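Local structure of bifunctional purine biosynthetic protein ADE5,7 (Cryptococcus neoformans var. grubii serotype A, 7LVO) at residues Y377-V382 against R461-R466; L444-I449 against Q457-D462; V62-V67 against V98-K103. The protein catalyses the second and fifth steps of de novo purine biosynthesis, this N-terminal part making glycinamide ribonucleotide from phosphoribosylamine, glycine and ATP. All blocks are in the same frame, centred on the assembly; numbering follows the deposited sequence.

In the fold
Contacts 1 and 2 belong to the C domain of the GAR synthetase part, their centres about 8 Å apart, and they share Arg-461 and Asp-462. One probable hydrogen bond, Ile-463 N to Tyr-446 OH at 3.0 Å, ties them directly, so strand 377-384, helix 438-449 and the tail 457-466 form one packed unit. Contact 3 lies in the N domain, its centre about 34 Å from that of contact 1 and 35 Å from that of contact 2, and is remote from the predicted sites. Closer to the predicted ATP region are Ser-380, its side chain about 10 Å from that of Ser-242, and Arg-460, about 11 Å from Glu-240 by the same measure.

Contact 1 of 3, residues Y377-V382 against R461-R466; sequences YAVSVV and RDIAYR
Ser-380 OG is gripped from two sources on the face of the strand turned away from 461-466: a hydrogen bond joins it to Pro-339 O, and a weak one to Ala-278 N. Its strand, 377-384, runs inside an antiparallel sheet, paired with 277-280 and 427-435, and the tail 461-466 packs on the other face as a type II beta turn from Asp-462 to Tyr-465. The turn is closed by Tyr-465 N to Asp-462 O at 2.9 Å, and it carries Ile-463 at its second position, pressed onto the strand. Ile-463 CG2, which is anti to the backbone N, reaches Val-379 CG1 at 3.9 Å; Val-379 in turn swings CG1 to the side of its own carbonyl carbon (chi1 -179°). Val-381 meets the other branch: its CG1 lies 4.1 Å from Ile-463 CG1. Each valine lies alongside Ile-463, the side chains running antiparallel. Val-379 also rests on Ala-441 and Val-442 of helix 438-449, so this face of the sheet is covered jointly by helix and turn. Between the two valines the backbone contributes as well, Ser-380 O lying 3.9 Å from Ile-463 CG2, while Val-381 CG2 approaches Ile-463 CB at 3.9 Å.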
ATOM      1  N   TYR A 377      11.329  12.160 -11.883  1.00 31.65           N
ATOM      2  CA  TYR A 377      10.599  10.912 -11.725  1.00 29.29           C
ATOM      3  C   TYR A 377      11.326  10.011 -10.742  1.00 28.31           C
ATOM      4  O   TYR A 377      12.490  10.233 -10.415  1.00 29.93           O
ATOM      5  CB  TYR A 377      10.436  10.186 -13.077  1.00 30.57           C
ATOM      6  CG  TYR A 377       9.714  11.003 -14.127  1.00 31.22           C
ATOM      7  CD1 TYR A 377      10.375  11.992 -14.839  1.00 30.88           C
ATOM      8  CD2 TYR A 377       8.372  10.781 -14.404  1.00 28.31           C
ATOM      9  CE1 TYR A 377       9.715  12.741 -15.802  1.00 34.93           C
ATOM     10  CE2 TYR A 377       7.705  11.522 -15.354  1.00 29.96           C
ATOM     11  CZ  TYR A 377       8.380  12.501 -16.052  1.00 29.86           C
ATOM     12  OH  TYR A 377       7.720  13.245 -17.004  1.00 49.17           O
ATOM     13  N   ALA A 378      10.617   8.988 -10.271  1.00 27.86           N
ATOM     14  CA  ALA A 378      11.172   7.999  -9.356  1.00 28.20           C
ATOM     15  C   ALA A 378      10.680   6.621  -9.771  1.00 21.21           C
ATOM     16  O   ALA A 378       9.551   6.465 -10.252  1.00 21.38           O
ATOM     17  CB  ALA A 378      10.770   8.292  -7.897  1.00 21.84           C
ATOM     18  N   VAL A 379      11.533   5.617  -9.569  1.00 22.78           N
ATOM     19  CA  VAL A 379      11.248   4.252  -9.983  1.00 21.99           C
ATOM     20  C   VAL A 379      11.704   3.295  -8.891  1.00 21.14           C
ATOM     21  O   VAL A 379      12.704   3.532  -8.212  1.00 22.48           O
ATOM     22  CB  VAL A 379      11.946   3.898 -11.316  1.00 28.94           C
ATOM     23  CG1 VAL A 379      11.600   2.475 -11.735  1.00 34.34           C
ATOM     24  CG2 VAL A 379      11.573   4.896 -12.403  1.00 32.74           C
ATOM     25  N   SER A 380      10.959   2.201  -8.730  1.00 22.18           N
ATOM     26  CA  SER A 380      11.315   1.128  -7.813  1.00 26.90           C
ATOM     27  C   SER A 380      11.211  -0.191  -8.558  1.00 22.83           C
ATOM     28  O   SER A 380      10.191  -0.460  -9.198  1.00 24.56           O
ATOM     29  CB  SER A 380      10.407   1.112  -6.578  1.00 23.73           C
ATOM     30  OG  SER A 380       9.049   0.898  -6.927  1.00 28.07           O
ATOM     31  N   VAL A 381      12.254  -1.012  -8.471  1.00 24.19           N
ATOM     32  CA  VAL A 381      12.311  -2.296  -9.166  1.00 18.68           C
ATOM     33  C   VAL A 381      12.545  -3.385  -8.127  1.00 20.78           C
ATOM     34  O   VAL A 381      13.540  -3.349  -7.394  1.00 17.87           O
ATOM     35  CB  VAL A 381      13.410  -2.319 -10.235  1.00 24.73           C
ATOM     36  CG1 VAL A 381      13.473  -3.704 -10.883  1.00 27.52           C
ATOM     37  CG2 VAL A 381      13.159  -1.248 -11.289  1.00 24.91           C
ATOM     38  N   VAL A 382      11.637  -4.354  -8.075  1.00 21.76           N
ATOM     39  CA  VAL A 382      11.628  -5.370  -7.033  1.00 20.14           C
ATOM     40  C   VAL A 382      12.469  -6.562  -7.470  1.00 27.52           C
ATOM     41  O   VAL A 382      12.389  -7.019  -8.617  1.00 24.54           O
ATOM     42  CB  VAL A 382      10.183  -5.804  -6.706  1.00 25.45           C
ATOM     43  CG1 VAL A 382      10.187  -7.013  -5.775  1.00 27.01           C
ATOM     44  CG2 VAL A 382       9.401  -4.653  -6.082  1.00 24.52           C
ATOM     45  N   ARG A 461      12.747  -6.714 -16.188  1.00 30.54           N
ATOM     46  CA  ARG A 461      13.627  -5.730 -16.801  1.00 31.06           C
ATOM     47  C   ARG A 461      12.872  -4.603 -17.492  1.00 27.33           C
ATOM     48  O   ARG A 461      13.507  -3.654 -17.969  1.00 34.28           O
ATOM     49  CB  ARG A 461      14.551  -6.417 -17.811  1.00 42.21           C
ATOM     50  CG  ARG A 461      15.434  -7.501 -17.210  1.00 36.43           C
ATOM     51  CD  ARG A 461      16.213  -8.231 -18.298  1.00 34.10           C
ATOM     52  NE  ARG A 461      15.326  -8.928 -19.222  1.00 44.87           N
ATOM     53  CZ  ARG A 461      15.728  -9.546 -20.324  1.00 59.07           C
ATOM     54  NH1 ARG A 461      17.004  -9.570 -20.678  1.00 53.05           N
ATOM     55  NH2 ARG A 461      14.827 -10.152 -21.092  1.00 54.77           N
ATOM     56  N   ASP A 462      11.543  -4.673 -17.552  1.00 30.68           N
ATOM     57  CA  ASP A 462      10.744  -3.722 -18.317  1.00 34.85           C
ATOM     58  C   ASP A 462       9.901  -2.816 -17.421  1.00 35.36           C
ATOM     59  O   ASP A 462       8.853  -2.324 -17.841  1.00 30.80           O
ATOM     60  CB  ASP A 462       9.840  -4.467 -19.300  1.00 36.07           C
ATOM     61  CG  ASP A 462       8.835  -5.362 -18.599  1.00 37.65           C
ATOM     62  OD1 ASP A 462       9.119  -5.792 -17.456  1.00 35.25           O
ATOM     63  OD2 ASP A 462       7.767  -5.633 -19.181  1.00 33.08           O
ATOM     64  N   ILE A 463      10.344  -2.588 -16.182  1.00 30.13           N
ATOM     65  CA  ILE A 463       9.619  -1.677 -15.305  1.00 29.53           C
ATOM     66  C   ILE A 463       9.574  -0.297 -15.943  1.00 22.57           C
ATOM     67  O   ILE A 463      10.610   0.260 -16.330  1.00 25.80           O
ATOM     68  CB  ILE A 463      10.273  -1.631 -13.917  1.00 30.43           C
ATOM     69  CG1 ILE A 463      10.223  -3.009 -13.265  1.00 26.14           C
ATOM     70  CG2 ILE A 463       9.580  -0.583 -13.040  1.00 35.36           C
ATOM     71  CD1 ILE A 463       8.825  -3.536 -12.989  1.00 26.55           C
ATOM     72  N   ALA A 464       8.367   0.254 -16.062  1.00 24.28           N
ATOM     73  CA  ALA A 464       8.118   1.560 -16.662  1.00 28.14           C
ATOM     74  C   ALA A 464       8.367   1.574 -18.169  1.00 46.59           C
ATOM     75  O   ALA A 464       8.502   2.650 -18.767  1.00 42.43           O
ATOM     76  CB  ALA A 464       8.959   2.651 -15.993  1.00 28.34           C
ATOM     77  N   TYR A 465       8.422   0.398 -18.800  1.00 57.90           N
ATOM     78  CA  TYR A 465       8.689   0.343 -20.234  1.00 65.57           C
ATOM     79  C   TYR A 465       7.545   0.957 -21.032  1.00 64.85           C
ATOM     80  O   TYR A 465       7.779   1.672 -22.012  1.00 57.59           O
ATOM     81  CB  TYR A 465       8.933  -1.106 -20.669  1.00 48.29           C
ATOM     82  CG  TYR A 465       7.685  -1.828 -21.137  1.00 48.29           C
ATOM     83  CD1 TYR A 465       6.808  -2.407 -20.226  1.00 48.29           C
ATOM     84  CD2 TYR A 465       7.385  -1.926 -22.492  1.00 48.29           C
ATOM     85  CE1 TYR A 465       5.668  -3.072 -20.658  1.00 48.29           C
ATOM     86  CE2 TYR A 465       6.249  -2.583 -22.930  1.00 48.29           C
ATOM     87  CZ  TYR A 465       5.395  -3.153 -22.011  1.00 48.29           C
ATOM     88  OH  TYR A 465       4.264  -3.810 -22.450  1.00 48.29           O
ATOM     89  N   ARG A 466       6.302   0.698 -20.623  1.00 57.44           N
ATOM     90  CA  ARG A 466       5.139   1.169 -21.359  1.00 59.86           C
ATOM     91  C   ARG A 466       4.929   2.673 -21.237  1.00 67.98           C
ATOM     92  O   ARG A 466       4.060   3.217 -21.926  1.00 68.85           O
ATOM     93  CB  ARG A 466       3.894   0.422 -20.877  1.00 47.17           C
ATOM     94  CG  ARG A 466       3.788   0.331 -19.370  1.00 47.17           C
ATOM     95  CD  ARG A 466       2.747  -0.701 -18.954  1.00 47.17           C
ATOM     96  NE  ARG A 466       2.627  -0.780 -17.502  1.00 47.17           N
ATOM     97  CZ  ARG A 466       1.784  -0.050 -16.787  1.00 47.17           C
ATOM     98  NH1 ARG A 466       0.957   0.809 -17.365  1.00 47.17           N
ATOM     99  NH2 ARG A 466       1.768  -0.185 -15.463  1.00 47.17           N
TER

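Contact 2 of 3, residues L444-I449 against Q457-D462; sequences LAYSGI and QTFRRD
With CG opposite the carbonyl carbon (chi1 -77°), the ring of Tyr-446 leaves helix 438-449 toward the tail 457-462, where Phe-459 holds its own CG between backbone N and carbonyl carbon (chi1 62°) and turns its ring back to the helix. The phenol spans the gap: Tyr-446 OH donates to Arg-460 O at 2.7 Å, with that oxygen near the plane of the tyrosine ring, at its edge. The donor stands 28° out of the carbonyl plane. Beside this bond the aromatic rings touch loosely, Tyr-446 CE1 to Phe-459 CD2 at 4.2 Å. About one helical turn further on, Ile-449 places CG2 over one face of the Phe-459 ring, 4.0 Å from its centroid, a CH-pi contact displaced toward the rim. Leu-383 of strand 377-384 touches both Ile-449 and Phe-459, continuing the apolar layer onto the sheet. Beyond the carbonyl, the Arg-460 side chain points off the helix and grips Asp-462 side-on, NE to OD1 at 3.1 Å and NH2 to OD2 at 3.1 Å. Arg-263 O holds the remaining nitrogen, NH1, and Gly-267 N also binds OD2. Because the phenol gives its proton to Arg-460 O while accepting from Ile-463 N, its hydroxyl is satisfied in both roles and its rotation should be largely fixed, consistent with a fixed position of the 460-463 backbone beside the helix.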
ATOM      1  N   LEU A 444      19.147   4.237 -13.959  1.00 36.41           N
ATOM      2  CA  LEU A 444      19.887   4.293 -12.700  1.00 31.57           C
ATOM      3  C   LEU A 444      19.462   3.171 -11.762  1.00 24.51           C
ATOM      4  O   LEU A 444      20.309   2.518 -11.137  1.00 34.15           O
ATOM      5  CB  LEU A 444      19.688   5.659 -12.047  1.00 39.44           C
ATOM      6  CG  LEU A 444      20.505   5.966 -10.794  1.00 44.04           C
ATOM      7  CD1 LEU A 444      21.989   5.778 -11.032  1.00 37.36           C
ATOM      8  CD2 LEU A 444      20.219   7.395 -10.335  1.00 55.85           C
ATOM      9  N   ALA A 445      18.156   2.919 -11.659  1.00 35.80           N
ATOM     10  CA  ALA A 445      17.681   1.827 -10.812  1.00 25.15           C
ATOM     11  C   ALA A 445      18.275   0.494 -11.256  1.00 36.09           C
ATOM     12  O   ALA A 445      18.764  -0.293 -10.434  1.00 30.57           O
ATOM     13  CB  ALA A 445      16.151   1.775 -10.837  1.00 30.63           C
ATOM     14  N   TYR A 446      18.250   0.223 -12.564  1.00 31.58           N
ATOM     15  CA  TYR A 446      18.812  -1.031 -13.058  1.00 28.91           C
ATOM     16  C   TYR A 446      20.331  -1.064 -12.952  1.00 31.07           C
ATOM     17  O   TYR A 446      20.919  -2.147 -12.984  1.00 37.66           O
ATOM     18  CB  TYR A 446      18.370  -1.265 -14.501  1.00 27.19           C
ATOM     19  CG  TYR A 446      16.942  -1.749 -14.617  1.00 28.05           C
ATOM     20  CD1 TYR A 446      16.602  -3.046 -14.264  1.00 31.09           C
ATOM     21  CD2 TYR A 446      15.932  -0.908 -15.066  1.00 27.98           C
ATOM     22  CE1 TYR A 446      15.302  -3.494 -14.359  1.00 22.23           C
ATOM     23  CE2 TYR A 446      14.630  -1.349 -15.164  1.00 30.59           C
ATOM     24  CZ  TYR A 446      14.323  -2.648 -14.806  1.00 20.29           C
ATOM     25  OH  TYR A 446      13.031  -3.102 -14.900  1.00 29.24           O
ATOM     26  N   SER A 447      20.978   0.091 -12.819  1.00 31.86           N
ATOM     27  CA  SER A 447      22.417   0.104 -12.576  1.00 34.61           C
ATOM     28  C   SER A 447      22.745  -0.445 -11.192  1.00 30.20           C
ATOM     29  O   SER A 447      23.766  -1.122 -11.009  1.00 38.51           O
ATOM     30  CB  SER A 447      22.957   1.528 -12.729  1.00 35.18           C
ATOM     31  OG  SER A 447      22.688   2.033 -14.024  1.00 55.34           O
ATOM     32  N   GLY A 448      21.896  -0.161 -10.203  1.00 31.83           N
ATOM     33  CA  GLY A 448      22.103  -0.697  -8.871  1.00 36.27           C
ATOM     34  C   GLY A 448      21.820  -2.178  -8.755  1.00 33.19           C
ATOM     35  O   GLY A 448      22.299  -2.819  -7.818  1.00 32.94           O
ATOM     36  N   ILE A 449      21.059  -2.736  -9.696  1.00 30.95           N
ATOM     37  CA  ILE A 449      20.767  -4.165  -9.663  1.00 36.81           C
ATOM     38  C   ILE A 449      22.049  -4.973  -9.807  1.00 36.25           C
ATOM     39  O   ILE A 449      22.195  -6.042  -9.203  1.00 32.20           O
ATOM     40  CB  ILE A 449      19.754  -4.527 -10.766  1.00 37.33           C
ATOM     41  CG1 ILE A 449      18.467  -3.718 -10.611  1.00 33.51           C
ATOM     42  CG2 ILE A 449      19.466  -6.021 -10.752  1.00 31.83           C
ATOM     43  CD1 ILE A 449      17.532  -4.226  -9.536  1.00 40.45           C
ATOM     44  N   GLN A 457      17.636 -15.000  -7.714  1.00 28.86           N
ATOM     45  CA  GLN A 457      17.029 -13.675  -7.757  1.00 30.45           C
ATOM     46  C   GLN A 457      16.284 -13.484  -9.071  1.00 28.60           C
ATOM     47  O   GLN A 457      16.764 -13.878 -10.138  1.00 25.33           O
ATOM     48  CB  GLN A 457      18.091 -12.592  -7.585  1.00 25.57           C
ATOM     49  CG  GLN A 457      19.117 -12.520  -8.705  1.00 33.86           C
ATOM     50  CD  GLN A 457      20.148 -11.431  -8.472  1.00 43.39           C
ATOM     51  OE1 GLN A 457      20.088 -10.709  -7.476  1.00 41.27           O
ATOM     52  NE2 GLN A 457      21.103 -11.309  -9.387  1.00 48.42           N
ATOM     53  N   THR A 458      15.106 -12.871  -8.987  1.00 25.44           N
ATOM     54  CA  THR A 458      14.252 -12.637 -10.140  1.00 28.29           C
ATOM     55  C   THR A 458      13.747 -11.200 -10.118  1.00 27.48           C
ATOM     56  O   THR A 458      13.509 -10.627  -9.058  1.00 25.26           O
ATOM     57  CB  THR A 458      13.051 -13.596 -10.155  1.00 30.72           C
ATOM     58  OG1 THR A 458      13.502 -14.928  -9.872  1.00 40.93           O
ATOM     59  CG2 THR A 458      12.363 -13.563 -11.512  1.00 35.19           C
ATOM     60  N   PHE A 459      13.587 -10.624 -11.306  1.00 29.17           N
ATOM     61  CA  PHE A 459      13.070  -9.265 -11.429  1.00 24.22           C
ATOM     62  C   PHE A 459      12.691  -9.028 -12.883  1.00 30.94           C
ATOM     63  O   PHE A 459      13.204  -9.688 -13.789  1.00 32.08           O
ATOM     64  CB  PHE A 459      14.097  -8.228 -10.956  1.00 20.44           C
ATOM     65  CG  PHE A 459      15.374  -8.222 -11.747  1.00 30.80           C
ATOM     66  CD1 PHE A 459      16.439  -9.032 -11.376  1.00 34.10           C
ATOM     67  CD2 PHE A 459      15.516  -7.407 -12.858  1.00 26.46           C
ATOM     68  CE1 PHE A 459      17.607  -9.031 -12.098  1.00 29.38           C
ATOM     69  CE2 PHE A 459      16.688  -7.411 -13.595  1.00 24.56           C
ATOM     70  CZ  PHE A 459      17.737  -8.218 -13.212  1.00 33.83           C
ATOM     71  N   ARG A 460      11.781  -8.080 -13.089  1.00 29.29           N
ATOM     72  CA  ARG A 460      11.373  -7.669 -14.427  1.00 33.64           C
ATOM     73  C   ARG A 460      12.309  -6.579 -14.938  1.00 30.19           C
ATOM     74  O   ARG A 460      12.628  -5.634 -14.215  1.00 26.97           O
ATOM     75  CB  ARG A 460       9.929  -7.166 -14.419  1.00 31.64           C
ATOM     76  CG  ARG A 460       8.890  -8.261 -14.237  1.00 35.76           C
ATOM     77  CD  ARG A 460       7.472  -7.698 -14.203  1.00 35.20           C
ATOM     78  NE  ARG A 460       7.157  -6.902 -15.388  1.00 36.81           N
ATOM     79  CZ  ARG A 460       5.941  -6.464 -15.695  1.00 32.81           C
ATOM     80  NH1 ARG A 460       4.891  -6.750 -14.945  1.00 32.89           N
ATOM     81  NH2 ARG A 460       5.777  -5.721 -16.786  1.00 33.64           N
ATOM     82  N   ARG A 461      12.747  -6.714 -16.188  1.00 30.54           N
ATOM     83  CA  ARG A 461      13.627  -5.730 -16.801  1.00 31.06           C
ATOM     84  C   ARG A 461      12.872  -4.603 -17.492  1.00 27.33           C
ATOM     85  O   ARG A 461      13.507  -3.654 -17.969  1.00 34.28           O
ATOM     86  CB  ARG A 461      14.551  -6.417 -17.811  1.00 42.21           C
ATOM     87  CG  ARG A 461      15.434  -7.501 -17.210  1.00 36.43           C
ATOM     88  CD  ARG A 461      16.213  -8.231 -18.298  1.00 34.10           C
ATOM     89  NE  ARG A 461      15.326  -8.928 -19.222  1.00 44.87           N
ATOM     90  CZ  ARG A 461      15.728  -9.546 -20.324  1.00 59.07           C
ATOM     91  NH1 ARG A 461      17.004  -9.570 -20.678  1.00 53.05           N
ATOM     92  NH2 ARG A 461      14.827 -10.152 -21.092  1.00 54.77           N
ATOM     93  N   ASP A 462      11.543  -4.673 -17.552  1.00 30.68           N
ATOM     94  CA  ASP A 462      10.744  -3.722 -18.317  1.00 34.85           C
ATOM     95  C   ASP A 462       9.901  -2.816 -17.421  1.00 35.36           C
ATOM     96  O   ASP A 462       8.853  -2.324 -17.841  1.00 30.80           O
ATOM     97  CB  ASP A 462       9.840  -4.467 -19.300  1.00 36.07           C
ATOM     98  CG  ASP A 462       8.835  -5.362 -18.599  1.00 37.65           C
ATOM     99  OD1 ASP A 462       9.119  -5.792 -17.456  1.00 35.25           O
ATOM    100  OD2 ASP A 462       7.767  -5.633 -19.181  1.00 33.08           O
TER

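Contact 3 of 3, residues V62-V67 against V98-K103; sequences VARIVV and VEWAQK
Arg-64 is the first residue of 62-67 to touch 98-103, across one face of the parallel sheet of the N domain. In this Rossmann-like fold the strand lies between 81-83 and 38-44, and the helix, 95-104, belongs to the beta-alpha-beta crossover that leads from 81-83 to 108-111. Arg-64 leaves the sheet with CG opposite the backbone N (chi1 -176°) and stays extended as far as NE, a span that carries its guanidinium out to the indole of Trp-100. There Arg-64 NH2 comes within 3.8 Å of Trp-100 CZ2. The two planes are 58° apart and the approach is oblique. What holds the charge is Glu-104, the residue directly after 98-103: its OE1 forms a salt bridge with Arg-64 NH1, a second tie between strand and helix.

Two residues on, Val-66 points toward the helix from the same side of the strand, and both of its methyls meet the indole at one carbon, with CG2 4.0 Å from Trp-100 CH2. Leu-84 touches both Val-66 and Trp-100 and so extends the apolar patch. The backbones stay well apart, the closest alpha carbons, those of Val-66 and Ala-101, being 9.9 Å from each other. Trp-100 bridges this gap with its six-membered ring leading, its first torsion near 180° (chi1 -173°). Its CH2 is shared by both strand residues, lying 3.7 Å from Arg-64 NH2 and 3.8 Å from Val-66 CG1.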
ATOM      1  N   VAL A  62      12.765  13.941  15.031  1.00 33.94           N
ATOM      2  CA  VAL A  62      12.660  12.527  15.364  1.00 31.54           C
ATOM      3  C   VAL A  62      13.981  12.078  15.973  1.00 26.24           C
ATOM      4  O   VAL A  62      15.046  12.293  15.384  1.00 26.96           O
ATOM      5  CB  VAL A  62      12.309  11.682  14.126  1.00 29.76           C
ATOM      6  CG1 VAL A  62      12.388  10.195  14.454  1.00 29.40           C
ATOM      7  CG2 VAL A  62      10.929  12.055  13.613  1.00 26.24           C
ATOM      8  N   ALA A  63      13.906  11.447  17.151  1.00 30.34           N
ATOM      9  CA  ALA A  63      15.079  10.905  17.817  1.00 33.87           C
ATOM     10  C   ALA A  63      15.117   9.384  17.855  1.00 35.50           C
ATOM     11  O   ALA A  63      16.191   8.818  18.085  1.00 29.75           O
ATOM     12  CB  ALA A  63      15.160  11.432  19.257  1.00 37.34           C
ATOM     13  N   ARG A  64      13.989   8.714  17.631  1.00 38.75           N
ATOM     14  CA  ARG A  64      13.924   7.264  17.766  1.00 36.87           C
ATOM     15  C   ARG A  64      12.915   6.713  16.772  1.00 32.68           C
ATOM     16  O   ARG A  64      11.780   7.199  16.698  1.00 26.46           O
ATOM     17  CB  ARG A  64      13.532   6.873  19.198  1.00 32.74           C
ATOM     18  CG  ARG A  64      13.522   5.384  19.473  1.00 43.04           C
ATOM     19  CD  ARG A  64      13.025   5.107  20.890  1.00 46.07           C
ATOM     20  NE  ARG A  64      13.104   3.693  21.244  1.00 52.25           N
ATOM     21  CZ  ARG A  64      12.585   3.168  22.347  1.00 50.35           C
ATOM     22  NH1 ARG A  64      11.925   3.912  23.217  1.00 42.67           N
ATOM     23  NH2 ARG A  64      12.729   1.866  22.578  1.00 50.17           N
ATOM     24  N   ILE A  65      13.338   5.709  16.007  1.00 28.75           N
ATOM     25  CA  ILE A  65      12.478   4.995  15.069  1.00 28.95           C
ATOM     26  C   ILE A  65      12.541   3.516  15.424  1.00 24.72           C
ATOM     27  O   ILE A  65      13.631   2.935  15.480  1.00 29.15           O
ATOM     28  CB  ILE A  65      12.911   5.219  13.613  1.00 25.30           C
ATOM     29  CG1 ILE A  65      12.608   6.644  13.161  1.00 30.90           C
ATOM     30  CG2 ILE A  65      12.228   4.217  12.693  1.00 30.13           C
ATOM     31  CD1 ILE A  65      11.159   6.880  12.805  1.00 38.97           C
ATOM     32  N   VAL A  66      11.384   2.915  15.678  1.00 25.24           N
ATOM     33  CA  VAL A  66      11.287   1.508  16.040  1.00 27.81           C
ATOM     34  C   VAL A  66      10.483   0.803  14.956  1.00 29.19           C
ATOM     35  O   VAL A  66       9.351   1.202  14.655  1.00 20.96           O
ATOM     36  CB  VAL A  66      10.640   1.313  17.418  1.00 26.94           C
ATOM     37  CG1 VAL A  66      10.491  -0.161  17.724  1.00 28.37           C
ATOM     38  CG2 VAL A  66      11.455   2.010  18.491  1.00 37.16           C
ATOM     39  N   VAL A  67      11.065  -0.242  14.376  1.00 24.66           N
ATOM     40  CA  VAL A  67      10.434  -1.015  13.313  1.00 19.99           C
ATOM     41  C   VAL A  67      10.116  -2.383  13.888  1.00 23.66           C
ATOM     42  O   VAL A  67      11.027  -3.170  14.181  1.00 25.04           O
ATOM     43  CB  VAL A  67      11.328  -1.124  12.070  1.00 19.10           C
ATOM     44  CG1 VAL A  67      10.506  -1.464  10.861  1.00 21.72           C
ATOM     45  CG2 VAL A  67      12.117   0.166  11.865  1.00 20.93           C
ATOM     46  N   VAL A  98       0.993  -2.747  22.359  1.00 26.73           N
ATOM     47  CA  VAL A  98       0.396  -1.566  22.980  1.00 27.89           C
ATOM     48  C   VAL A  98       1.010  -1.322  24.350  1.00 30.95           C
ATOM     49  O   VAL A  98       1.335  -0.183  24.704  1.00 29.23           O
ATOM     50  CB  VAL A  98      -1.131  -1.723  23.065  1.00 34.13           C
ATOM     51  CG1 VAL A  98      -1.742  -0.588  23.884  1.00 36.48           C
ATOM     52  CG2 VAL A  98      -1.732  -1.759  21.667  1.00 26.74           C
ATOM     53  N   GLU A  99       1.187  -2.387  25.140  1.00 29.29           N
ATOM     54  CA  GLU A  99       1.822  -2.236  26.446  1.00 33.18           C
ATOM     55  C   GLU A  99       3.286  -1.842  26.301  1.00 34.12           C
ATOM     56  O   GLU A  99       3.794  -1.019  27.072  1.00 34.86           O
ATOM     57  CB  GLU A  99       1.689  -3.534  27.242  1.00 43.59           C
ATOM     58  CG  GLU A  99       2.259  -3.465  28.646  1.00 52.97           C
ATOM     59  CD  GLU A  99       2.031  -4.744  29.427  1.00 63.77           C
ATOM     60  OE1 GLU A  99       1.383  -5.668  28.885  1.00 56.82           O
ATOM     61  OE2 GLU A  99       2.498  -4.827  30.583  1.00 74.68           O
ATOM     62  N   TRP A 100       3.979  -2.412  25.313  1.00 34.24           N
ATOM     63  CA  TRP A 100       5.357  -2.009  25.051  1.00 32.22           C
ATOM     64  C   TRP A 100       5.428  -0.526  24.692  1.00 29.44           C
ATOM     65  O   TRP A 100       6.224   0.227  25.262  1.00 33.39           O
ATOM     66  CB  TRP A 100       5.944  -2.866  23.926  1.00 27.81           C
ATOM     67  CG  TRP A 100       7.403  -2.644  23.695  1.00 32.10           C
ATOM     68  CD1 TRP A 100       8.431  -3.363  24.224  1.00 29.36           C
ATOM     69  CD2 TRP A 100       8.005  -1.636  22.872  1.00 33.14           C
ATOM     70  NE1 TRP A 100       9.631  -2.869  23.786  1.00 31.28           N
ATOM     71  CE2 TRP A 100       9.399  -1.813  22.951  1.00 35.82           C
ATOM     72  CE3 TRP A 100       7.500  -0.613  22.070  1.00 29.31           C
ATOM     73  CZ2 TRP A 100      10.296  -0.996  22.266  1.00 35.68           C
ATOM     74  CZ3 TRP A 100       8.391   0.197  21.391  1.00 29.76           C
ATOM     75  CH2 TRP A 100       9.771   0.003  21.493  1.00 36.82           C
ATOM     76  N   ALA A 101       4.603  -0.090  23.737  1.00 26.41           N
ATOM     77  CA  ALA A 101       4.631   1.307  23.325  1.00 23.46           C
ATOM     78  C   ALA A 101       4.349   2.237  24.501  1.00 31.17           C
ATOM     79  O   ALA A 101       4.992   3.282  24.643  1.00 30.10           O
ATOM     80  CB  ALA A 101       3.618   1.546  22.208  1.00 28.69           C
ATOM     81  N   GLN A 102       3.401   1.866  25.361  1.00 34.69           N
ATOM     82  CA  GLN A 102       3.066   2.711  26.504  1.00 41.35           C
ATOM     83  C   GLN A 102       4.258   2.883  27.433  1.00 39.91           C
ATOM     84  O   GLN A 102       4.546   3.998  27.886  1.00 45.56           O
ATOM     85  CB  GLN A 102       1.879   2.114  27.261  1.00 39.33           C
ATOM     86  CG  GLN A 102       1.333   3.001  28.359  1.00 39.44           C
ATOM     87  CD  GLN A 102       0.106   2.410  29.031  1.00 39.68           C
ATOM     88  OE1 GLN A 102      -0.273   1.270  28.767  1.00 43.38           O
ATOM     89  NE2 GLN A 102      -0.523   3.191  29.905  1.00 55.09           N
ATOM     90  N   LYS A 103       4.967   1.791  27.730  1.00 32.40           N
ATOM     91  CA  LYS A 103       6.124   1.874  28.612  1.00 35.40           C
ATOM     92  C   LYS A 103       7.297   2.603  27.970  1.00 39.97           C
ATOM     93  O   LYS A 103       8.162   3.114  28.689  1.00 42.80           O
ATOM     94  CB  LYS A 103       6.562   0.470  29.034  1.00 49.21           C
ATOM     95  CG  LYS A 103       5.513  -0.309  29.820  1.00 54.51           C
ATOM     96  CD  LYS A 103       5.188   0.370  31.147  1.00 63.33           C
ATOM     97  CE  LYS A 103       4.241  -0.477  31.989  1.00 75.55           C
ATOM     98  NZ  LYS A 103       2.932  -0.709  31.312  1.00 67.90           N
TER